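Long-range contacts in hypothetical protein (Giardia lamblia, PDB 3I3F), which is of unknown function but belongs to the YjgF-like endoribonuclease L-PSP family, forms a trimer and binds pentanoic acid in the crystal: residues F65-N76 with V133-K141; L79-L89 with F101-F109. All blocks are in the same frame, centred on the assembly; numbering follows the deposited sequence. Where two conformers were deposited one is given.

Interaction 1: residues F65-N76 with V133-K141; sequences FDNIRKCLEYAN and VVNVVAAQK
Val133 sends its two methyls to different partners on the helix: CG1 meets Ile68 CD1 at 3.6 Å, while CG2 meets CZ of the Phe65 ring at 3.9 Å. Val134, turned away from the helix, packs on Cys119 of the second subunit. The usual alternation of the strand then breaks, because Asn135 adopts a positive phi (53°), and Val136, three residues on from Val133, again faces the helix. Its branched side chain spans one helical turn, CG2 lying 4.2 Å from Ile68 CD1 and CG1 more loosely beside Leu72 CD1. Val137 packs on Tyr40 of the third subunit. At Ala138 a lone methyl is enough, since Leu72 CD2 reaches down to 3.8 Å from its CB. Beyond Ala138 the packing turns polar. The side chain of Gln140, extended beyond CG, carries NE2 to Ala75 O in a nearly straight 2.9 Å hydrogen bond, with the donor 35° above the carbonyl plane. Lys141 N then binds Asn76 O at 2.8 Å. Both carbonyls follow the last helical turn; Asn76, a residue type that tolerates positive phi, is the C-prime residue of the Schellman motif that ends the helix. Apolar residues in the middle and a polar tie at the C-terminus thus join helix 56-74 to one face of the mixed sheet, as in the chorismate-mutase-like alpha+beta fold of the YjgF family.

Interaction 2: residues L79-L89 with F101-F109; sequences LDYIVSLNIFL and FNELYREVF
Ile87 and Phe101 come at each other from opposite directions and make the closest contact here. Ile87 CD1 lies at the edge of the ring, near its plane, 3.5 Å from Phe101 CE2, and the CG2 branch adds a contact of 3.6 Å to CZ. Leu89 takes a face of the same ring instead: its CD2 sits 4.1 Å from the centroid of Phe101, only 17° off the normal, a CH-pi contact. Phe101 CG stands anti to the backbone N (chi1 170°), which carries the flat ring off the helix to the strand, where branched aliphatics suit its edge and face alike. One turn on, Tyr105 continues the row, its CE1 4.0 Å from Ile87 CD1 and its OH against the methyls of Leu85. Leu85 CD2 also touches CZ of Phe109. The Phe109 ring wedges between strand and helix end, with Ile82 CD1 and Leu79 O at its edge and its own CD2 over one face of the Tyr105 ring.

Packing thins beyond this ring. Leu79 CD1 and Val108 CG1 just meet at 4.0 Å, crossing at about a right angle, and both residues are partly exposed. No hydrogen bond spans the contact, which rests mainly on apolar and aromatic side chains.

Polar groups appear at its margin: Arg118, which lines a pentanoic acid pocket, donates from NH2 to Asn102 OD1 and makes a cation-pi contact with the Tyr105 ring, while Asn28 of the third subunit packs nearby. The strand and helix run roughly antiparallel (152°), as expected for the first two elements of a beta-alpha-beta unit, completed here by strand 117-123 and bordering the pentanoic acid pocket that Arg118 lines.

Overall arrangement
The centres of the two interactions lie 11 Å apart, and each packs a helix on the same mixed sheet, through its neighbouring antiparallel strands 131-139 and 82-90. A probable hydrogen bond of 2.7 Å from Val83 N to Val137 O joins these strands directly, and Leu72 of interaction 1 packs on Ile82 of interaction 2. Along the chain, interaction 2 is nested inside the loop closed by interaction 1: helix 56-74 leads into strand 82-90 and helix 95-108, and the last strand returns to the first of these helices. The two contacts share one apolar layer between helices and sheet, while Val137 and Val83, which take no part in it, pack on the third subunit.

Interaction 1: residues F65-N76 with V133-K141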
loop_
_atom_site.group_PDB
_atom_site.type_symbol
_atom_site.label_atom_id
_atom_site.label_comp_id
_atom_site.label_asym_id
_atom_site.label_seq_id
_atom_site.Cartn_x
_atom_site.Cartn_y
_atom_site.Cartn_z
ATOM N N PHE A 65 -2.121 17.421 -3.422
ATOM C CA PHE A 65 -0.713 17.578 -3.072
ATOM C C PHE A 65 -0.454 18.766 -2.149
ATOM O O PHE A 65 0.501 18.745 -1.378
ATOM C CB PHE A 65 0.166 17.605 -4.324
ATOM C CG PHE A 65 0.354 16.245 -4.931
ATOM C CD1 PHE A 65 1.145 15.298 -4.291
ATOM C CD2 PHE A 65 -0.291 15.890 -6.106
ATOM C CE1 PHE A 65 1.310 14.032 -4.824
ATOM C CE2 PHE A 65 -0.128 14.621 -6.648
ATOM C CZ PHE A 65 0.670 13.691 -6.001
ATOM N N ASP A 66 -1.317 19.780 -2.201
ATOM C CA ASP A 66 -1.272 20.861 -1.215
ATOM C C ASP A 66 -1.585 20.315 0.182
ATOM O O ASP A 66 -0.900 20.649 1.147
ATOM C CB ASP A 66 -2.251 21.984 -1.577
ATOM C CG ASP A 66 -2.023 23.245 -0.759
ATOM O OD1 ASP A 66 -0.871 23.728 -0.712
ATOM O OD2 ASP A 66 -3.000 23.760 -0.177
ATOM N N ASN A 67 -2.616 19.473 0.277
ATOM C CA ASN A 67 -2.952 18.796 1.534
ATOM C C ASN A 67 -1.782 17.969 2.065
ATOM O O ASN A 67 -1.443 18.046 3.246
ATOM C CB ASN A 67 -4.174 17.884 1.358
ATOM C CG ASN A 67 -5.467 18.656 1.143
ATOM O OD1 ASN A 67 -5.533 19.868 1.349
ATOM N ND2 ASN A 67 -6.510 17.944 0.734
ATOM N N ILE A 68 -1.168 17.184 1.184
ATOM C CA ILE A 68 -0.015 16.362 1.547
ATOM C C ILE A 68 1.153 17.223 2.030
ATOM O O ILE A 68 1.759 16.926 3.058
ATOM C CB ILE A 68 0.435 15.469 0.367
ATOM C CG1 ILE A 68 -0.607 14.378 0.107
ATOM C CG2 ILE A 68 1.788 14.830 0.652
ATOM C CD1 ILE A 68 -0.438 13.663 -1.212
ATOM N N ARG A 69 1.454 18.295 1.300
ATOM C CA ARG A 69 2.533 19.208 1.684
ATOM C C ARG A 69 2.299 19.792 3.078
ATOM O O ARG A 69 3.197 19.781 3.919
ATOM C CB ARG A 69 2.669 20.345 0.666
ATOM C CG ARG A 69 3.829 21.305 0.948
ATOM C CD ARG A 69 3.814 22.520 0.027
ATOM N NE ARG A 69 2.593 23.315 0.172
ATOM C CZ ARG A 69 2.341 24.166 1.169
ATOM N NH1 ARG A 69 3.222 24.363 2.148
ATOM N NH2 ARG A 69 1.190 24.832 1.188
ATOM N N LYS A 70 1.092 20.300 3.314
ATOM C CA LYS A 70 0.756 20.909 4.601
ATOM C C LYS A 70 0.828 19.902 5.748
ATOM O O LYS A 70 1.363 20.210 6.811
ATOM C CB LYS A 70 -0.630 21.555 4.551
ATOM C CG LYS A 70 -0.684 22.823 3.715
ATOM C CD LYS A 70 -2.071 23.432 3.735
ATOM C CE LYS A 70 -2.163 24.639 2.818
ATOM N NZ LYS A 70 -3.576 25.029 2.553
ATOM N N CYS A 71 0.298 18.701 5.532
ATOM C CA CYS A 71 0.358 17.653 6.552
ATOM C C CYS A 71 1.799 17.294 6.901
ATOM O O CYS A 71 2.152 17.208 8.078
ATOM C CB CYS A 71 -0.387 16.397 6.097
ATOM S SG CYS A 71 -2.179 16.546 6.132
ATOM N N LEU A 72 2.630 17.086 5.882
ATOM C CA LEU A 72 4.022 16.702 6.104
ATOM C C LEU A 72 4.812 17.795 6.825
ATOM O O LEU A 72 5.572 17.501 7.743
ATOM C CB LEU A 72 4.708 16.324 4.786
ATOM C CG LEU A 72 4.214 15.019 4.155
ATOM C CD1 LEU A 72 4.869 14.787 2.805
ATOM C CD2 LEU A 72 4.475 13.840 5.080
ATOM N N GLU A 73 4.625 19.049 6.426
ATOM C CA GLU A 73 5.329 20.158 7.078
ATOM C C GLU A 73 4.882 20.323 8.533
ATOM O O GLU A 73 5.701 20.592 9.414
ATOM C CB GLU A 73 5.165 21.452 6.276
ATOM C CG GLU A 73 5.964 21.419 4.971
ATOM C CD GLU A 73 5.800 22.656 4.107
ATOM O OE1 GLU A 73 5.122 23.614 4.534
ATOM O OE2 GLU A 73 6.355 22.665 2.987
ATOM N N TYR A 74 3.591 20.124 8.778
ATOM C CA TYR A 74 3.027 20.132 10.128
ATOM C C TYR A 74 3.664 19.044 11.004
ATOM O O TYR A 74 3.856 19.239 12.207
ATOM C CB TYR A 74 1.511 19.929 10.030
ATOM C CG TYR A 74 0.727 20.110 11.310
ATOM C CD1 TYR A 74 0.488 21.379 11.833
ATOM C CD2 TYR A 74 0.188 19.014 11.978
ATOM C CE1 TYR A 74 -0.253 21.547 12.996
ATOM C CE2 TYR A 74 -0.549 19.171 13.142
ATOM C CZ TYR A 74 -0.766 20.439 13.647
ATOM O OH TYR A 74 -1.498 20.593 14.801
ATOM N N ALA A 75 4.010 17.916 10.384
ATOM C CA ALA A 75 4.619 16.775 11.076
ATOM C C ALA A 75 6.156 16.783 11.041
ATOM O O ALA A 75 6.780 15.737 11.222
ATOM C CB ALA A 75 4.090 15.473 10.474
ATOM N N ASN A 76 6.758 17.952 10.818
ATOM C CA ASN A 76 8.219 18.105 10.772
ATOM C C ASN A 76 8.863 17.303 9.635
ATOM O O ASN A 76 9.925 16.701 9.795
ATOM C CB ASN A 76 8.849 17.753 12.131
ATOM C CG ASN A 76 10.230 18.372 12.322
ATOM O OD1 ASN A 76 10.532 19.436 11.779
ATOM N ND2 ASN A 76 11.072 17.705 13.104
ATOM N N VAL A 133 -4.345 9.909 -3.319
ATOM C CA VAL A 133 -2.958 9.555 -3.043
ATOM C C VAL A 133 -2.891 8.940 -1.652
ATOM O O VAL A 133 -3.326 9.551 -0.672
ATOM C CB VAL A 133 -2.031 10.777 -3.158
ATOM C CG1 VAL A 133 -0.602 10.405 -2.787
ATOM C CG2 VAL A 133 -2.087 11.340 -4.571
ATOM N N VAL A 134 -2.361 7.722 -1.580
ATOM C CA VAL A 134 -2.380 6.934 -0.353
ATOM C C VAL A 134 -0.994 6.384 -0.041
ATOM O O VAL A 134 -0.088 6.447 -0.873
ATOM C CB VAL A 134 -3.393 5.766 -0.452
ATOM C CG1 VAL A 134 -4.775 6.282 -0.848
ATOM C CG2 VAL A 134 -2.917 4.710 -1.440
ATOM N N ASN A 135 -0.839 5.857 1.170
ATOM C CA ASN A 135 0.420 5.259 1.614
ATOM C C ASN A 135 1.627 6.184 1.445
ATOM O O ASN A 135 2.721 5.735 1.096
ATOM C CB ASN A 135 0.655 3.918 0.907
ATOM C CG ASN A 135 -0.372 2.875 1.290
ATOM O OD1 ASN A 135 -0.783 2.795 2.446
ATOM N ND2 ASN A 135 -0.796 2.072 0.323
ATOM N N VAL A 136 1.428 7.475 1.701
ATOM C CA VAL A 136 2.541 8.413 1.729
ATOM C C VAL A 136 3.372 8.103 2.963
ATOM O O VAL A 136 2.855 8.114 4.082
ATOM C CB VAL A 136 2.075 9.879 1.775
ATOM C CG1 VAL A 136 3.260 10.814 2.004
ATOM C CG2 VAL A 136 1.350 10.240 0.490
ATOM N N VAL A 137 4.646 7.795 2.740
ATOM C CA VAL A 137 5.604 7.523 3.803
ATOM C C VAL A 137 6.765 8.494 3.625
ATOM O O VAL A 137 7.328 8.600 2.532
ATOM C CB VAL A 137 6.120 6.070 3.733
ATOM C CG1 VAL A 137 7.092 5.782 4.876
ATOM C CG2 VAL A 137 4.949 5.090 3.761
ATOM N N ALA A 138 7.111 9.208 4.691
ATOM C CA ALA A 138 8.146 10.238 4.635
ATOM C C ALA A 138 9.012 10.213 5.886
ATOM O O ALA A 138 8.567 9.793 6.951
ATOM C CB ALA A 138 7.507 11.608 4.473
ATOM N N ALA A 139 10.254 10.662 5.741
ATOM C CA ALA A 139 11.161 10.824 6.873
ATOM C C ALA A 139 10.946 12.190 7.514
ATOM O O ALA A 139 10.597 13.154 6.833
ATOM C CB ALA A 139 12.606 10.681 6.415
ATOM N N GLN A 140 11.147 12.271 8.825
ATOM C CA GLN A 140 11.152 13.560 9.514
ATOM C C GLN A 140 12.497 14.256 9.317
ATOM O O GLN A 140 13.504 13.611 9.012
ATOM C CB GLN A 140 10.868 13.390 11.007
ATOM C CG GLN A 140 9.400 13.199 11.339
ATOM C CD GLN A 140 9.124 13.303 12.827
ATOM O OE1 GLN A 140 9.791 12.662 13.639
ATOM N NE2 GLN A 140 8.135 14.109 13.191
ATOM N N LYS A 141 12.497 15.574 9.495
ATOM C CA LYS A 141 13.716 16.378 9.413
ATOM C C LYS A 141 14.542 16.242 10.689
ATOM O O LYS A 141 14.061 15.765 11.717
ATOM C CB LYS A 141 13.368 17.849 9.187
ATOM C CG LYS A 141 12.587 18.099 7.912
ATOM C CD LYS A 141 12.432 19.582 7.611
ATOM C CE LYS A 141 11.491 20.260 8.591
ATOM N NZ LYS A 141 11.138 21.643 8.164
ATOM O OXT LYS A 141 15.716 16.614 10.721
HETATM O O HOH W 1 8.305 20.866 8.655
HETATM O O HOH W 2 7.887 22.092 8.827
HETATM O O HOH W 3 11.598 14.762 14.615
#

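Interaction 2: residues L79-L89 with F101-F109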
loop_
_atom_site.group_PDB
_atom_site.type_symbol
_atom_site.label_atom_id
_atom_site.label_comp_id
_atom_site.label_asym_id
_atom_site.label_seq_id
_atom_site.Cartn_x
_atom_site.Cartn_y
_atom_site.Cartn_z
ATOM N N LEU A 79 7.603 17.585 1.350
ATOM C CA LEU A 79 7.493 16.855 0.083
ATOM C C LEU A 79 8.810 16.196 -0.322
ATOM O O LEU A 79 8.817 15.076 -0.830
ATOM C CB LEU A 79 7.023 17.784 -1.042
ATOM C CG LEU A 79 5.589 18.305 -0.946
ATOM C CD1 LEU A 79 5.354 19.402 -1.980
ATOM C CD2 LEU A 79 4.585 17.175 -1.125
ATOM N N ASP A 80 9.918 16.897 -0.090
ATOM C CA ASP A 80 11.253 16.385 -0.429
ATOM C C ASP A 80 11.744 15.268 0.502
ATOM O O ASP A 80 12.807 14.693 0.265
ATOM C CB ASP A 80 12.285 17.527 -0.494
ATOM C CG ASP A 80 12.344 18.356 0.777
ATOM O OD1 ASP A 80 11.310 18.496 1.464
ATOM O OD2 ASP A 80 13.434 18.890 1.080
ATOM N N TYR A 81 10.973 14.955 1.544
ATOM C CA TYR A 81 11.300 13.857 2.456
ATOM C C TYR A 81 10.424 12.618 2.244
ATOM O O TYR A 81 10.587 11.619 2.944
ATOM C CB TYR A 81 11.203 14.329 3.908
ATOM C CG TYR A 81 12.284 15.311 4.278
ATOM C CD1 TYR A 81 13.455 14.885 4.899
ATOM C CD2 TYR A 81 12.148 16.662 3.988
ATOM C CE1 TYR A 81 14.459 15.787 5.234
ATOM C CE2 TYR A 81 13.144 17.573 4.317
ATOM C CZ TYR A 81 14.296 17.129 4.937
ATOM O OH TYR A 81 15.279 18.036 5.264
ATOM N N ILE A 82 9.511 12.677 1.275
ATOM C CA ILE A 82 8.680 11.524 0.939
ATOM C C ILE A 82 9.552 10.422 0.341
ATOM O O ILE A 82 10.344 10.675 -0.569
ATOM C CB ILE A 82 7.563 11.885 -0.062
ATOM C CG1 ILE A 82 6.553 12.836 0.583
ATOM C CG2 ILE A 82 6.845 10.627 -0.547
ATOM C CD1 ILE A 82 5.551 13.406 -0.397
ATOM N N VAL A 83 9.401 9.213 0.880
ATOM C CA VAL A 83 10.118 8.025 0.423
ATOM C C VAL A 83 9.290 7.273 -0.619
ATOM O O VAL A 83 9.807 6.814 -1.641
ATOM C CB VAL A 83 10.384 7.072 1.610
ATOM C CG1 VAL A 83 11.003 5.762 1.137
ATOM C CG2 VAL A 83 11.267 7.751 2.653
ATOM N N SER A 84 7.995 7.143 -0.342
ATOM C CA SER A 84 7.098 6.354 -1.173
ATOM C C SER A 84 5.668 6.883 -1.095
ATOM O O SER A 84 5.263 7.445 -0.076
ATOM C CB SER A 84 7.140 4.892 -0.718
ATOM O OG SER A 84 6.347 4.060 -1.547
ATOM N N LEU A 85 4.924 6.716 -2.185
ATOM C CA LEU A 85 3.489 7.002 -2.207
ATOM C C LEU A 85 2.812 6.142 -3.270
ATOM O O LEU A 85 3.478 5.592 -4.147
ATOM C CB LEU A 85 3.220 8.495 -2.443
ATOM C CG LEU A 85 3.695 9.151 -3.743
ATOM C CD1 LEU A 85 2.788 8.794 -4.909
ATOM C CD2 LEU A 85 3.754 10.661 -3.570
ATOM N N ASN A 86 1.495 6.000 -3.162
ATOM C CA ASN A 86 0.694 5.274 -4.145
ATOM C C ASN A 86 -0.366 6.209 -4.702
ATOM O O ASN A 86 -0.902 7.046 -3.976
ATOM C CB ASN A 86 -0.046 4.090 -3.515
ATOM C CG ASN A 86 0.869 3.026 -2.924
ATOM O OD1 ASN A 86 0.379 2.104 -2.270
ATOM N ND2 ASN A 86 2.174 3.130 -3.148
ATOM N N ILE A 87 -0.691 6.040 -5.979
ATOM C CA ILE A 87 -1.741 6.824 -6.615
ATOM C C ILE A 87 -2.861 5.905 -7.083
ATOM O O ILE A 87 -2.608 4.896 -7.743
ATOM C CB ILE A 87 -1.200 7.600 -7.826
ATOM C CG1 ILE A 87 -0.092 8.565 -7.394
ATOM C CG2 ILE A 87 -2.324 8.370 -8.517
ATOM C CD1 ILE A 87 0.916 8.827 -8.468
ATOM N N PHE A 88 -4.091 6.253 -6.719
ATOM C CA PHE A 88 -5.278 5.649 -7.305
ATOM C C PHE A 88 -5.952 6.708 -8.164
ATOM O O PHE A 88 -6.364 7.751 -7.658
ATOM C CB PHE A 88 -6.253 5.163 -6.227
ATOM C CG PHE A 88 -5.815 3.909 -5.518
ATOM C CD1 PHE A 88 -5.633 2.724 -6.220
ATOM C CD2 PHE A 88 -5.616 3.905 -4.143
ATOM C CE1 PHE A 88 -5.236 1.560 -5.568
ATOM C CE2 PHE A 88 -5.223 2.745 -3.484
ATOM C CZ PHE A 88 -5.033 1.573 -4.199
ATOM N N LEU A 89 -6.034 6.453 -9.466
ATOM C CA LEU A 89 -6.793 7.306 -10.372
ATOM C C LEU A 89 -8.148 6.656 -10.606
ATOM O O LEU A 89 -8.255 5.433 -10.637
ATOM C CB LEU A 89 -6.057 7.483 -11.700
ATOM C CG LEU A 89 -4.719 8.225 -11.638
ATOM C CD1 LEU A 89 -4.067 8.258 -13.012
ATOM C CD2 LEU A 89 -4.896 9.636 -11.093
ATOM N N PHE A 101 -2.624 14.446 -15.013
ATOM C CA PHE A 101 -2.195 14.147 -13.653
ATOM C C PHE A 101 -0.674 14.045 -13.564
ATOM O O PHE A 101 -0.065 14.624 -12.666
ATOM C CB PHE A 101 -2.820 12.857 -13.119
ATOM C CG PHE A 101 -2.211 12.406 -11.826
ATOM C CD1 PHE A 101 -2.646 12.935 -10.622
ATOM C CD2 PHE A 101 -1.161 11.498 -11.817
ATOM C CE1 PHE A 101 -2.063 12.542 -9.426
ATOM C CE2 PHE A 101 -0.573 11.107 -10.626
ATOM C CZ PHE A 101 -1.024 11.627 -9.433
ATOM N N ASN A 102 -0.067 13.304 -14.487
ATOM C CA ASN A 102 1.387 13.121 -14.463
ATOM C C ASN A 102 2.161 14.405 -14.760
ATOM O O ASN A 102 3.224 14.634 -14.186
ATOM C CB ASN A 102 1.811 11.989 -15.402
ATOM C CG ASN A 102 1.443 10.623 -14.859
ATOM O OD1 ASN A 102 1.624 10.349 -13.670
ATOM N ND2 ASN A 102 0.924 9.759 -15.723
ATOM N N GLU A 103 1.617 15.250 -15.632
ATOM C CA GLU A 103 2.208 16.564 -15.880
ATOM C C GLU A 103 2.231 17.384 -14.591
ATOM O O GLU A 103 3.251 17.985 -14.250
ATOM C CB GLU A 103 1.429 17.319 -16.959
ATOM C CG GLU A 103 1.514 16.675 -18.336
ATOM C CD GLU A 103 0.598 17.313 -19.367
ATOM O OE1 GLU A 103 -0.258 18.149 -19.002
ATOM O OE2 GLU A 103 0.729 16.963 -20.558
ATOM N N LEU A 104 1.106 17.395 -13.878
ATOM C CA LEU A 104 0.999 18.111 -12.604
ATOM C C LEU A 104 1.884 17.479 -11.530
ATOM O O LEU A 104 2.499 18.183 -10.729
ATOM C CB LEU A 104 -0.455 18.143 -12.129
ATOM C CG LEU A 104 -1.407 18.947 -13.016
ATOM C CD1 LEU A 104 -2.850 18.581 -12.717
ATOM C CD2 LEU A 104 -1.171 20.440 -12.834
ATOM N N TYR A 105 1.950 16.149 -11.526
ATOM C CA TYR A 105 2.801 15.414 -10.592
ATOM C C TYR A 105 4.259 15.851 -10.711
ATOM O O TYR A 105 4.943 16.043 -9.705
ATOM C CB TYR A 105 2.689 13.911 -10.858
ATOM C CG TYR A 105 3.398 13.052 -9.841
ATOM C CD1 TYR A 105 2.762 12.673 -8.665
ATOM C CD2 TYR A 105 4.700 12.612 -10.057
ATOM C CE1 TYR A 105 3.403 11.880 -7.726
ATOM C CE2 TYR A 105 5.349 11.818 -9.124
ATOM C CZ TYR A 105 4.694 11.455 -7.959
ATOM O OH TYR A 105 5.323 10.666 -7.022
ATOM N N ARG A 106 4.724 16.023 -11.947
ATOM C CA ARG A 106 6.099 16.448 -12.196
ATOM C C ARG A 106 6.359 17.906 -11.802
ATOM O O ARG A 106 7.510 18.296 -11.634
ATOM C CB ARG A 106 6.481 16.211 -13.660
ATOM C CG ARG A 106 6.653 14.738 -14.013
ATOM C CD ARG A 106 7.235 14.564 -15.405
ATOM N NE ARG A 106 6.333 15.063 -16.445
ATOM C CZ ARG A 106 5.398 14.345 -17.069
ATOM N NH1 ARG A 106 5.205 13.061 -16.779
ATOM N NH2 ARG A 106 4.641 14.921 -17.995
ATOM N N GLU A 107 5.303 18.708 -11.670
ATOM C CA GLU A 107 5.432 20.069 -11.137
ATOM C C GLU A 107 5.571 20.070 -9.613
ATOM O O GLU A 107 6.106 21.015 -9.039
ATOM C CB GLU A 107 4.237 20.934 -11.545
ATOM C CG GLU A 107 4.152 21.205 -13.036
ATOM C CD GLU A 107 2.940 22.040 -13.424
ATOM O OE1 GLU A 107 2.138 22.400 -12.536
ATOM O OE2 GLU A 107 2.795 22.343 -14.627
ATOM N N VAL A 108 5.077 19.020 -8.960
ATOM C CA VAL A 108 5.216 18.877 -7.512
ATOM C C VAL A 108 6.584 18.293 -7.176
ATOM O O VAL A 108 7.278 18.787 -6.285
ATOM C CB VAL A 108 4.108 17.978 -6.929
ATOM C CG1 VAL A 108 4.325 17.757 -5.436
ATOM C CG2 VAL A 108 2.740 18.595 -7.188
ATOM N N PHE A 109 6.958 17.239 -7.897
ATOM C CA PHE A 109 8.265 16.601 -7.758
ATOM C C PHE A 109 9.069 16.936 -9.016
ATOM O O PHE A 109 9.059 16.187 -9.995
ATOM C CB PHE A 109 8.087 15.094 -7.552
ATOM C CG PHE A 109 7.200 14.755 -6.383
ATOM C CD1 PHE A 109 7.707 14.759 -5.091
ATOM C CD2 PHE A 109 5.856 14.463 -6.570
ATOM C CE1 PHE A 109 6.894 14.464 -4.006
ATOM C CE2 PHE A 109 5.033 14.164 -5.487
ATOM C CZ PHE A 109 5.557 14.166 -4.204
#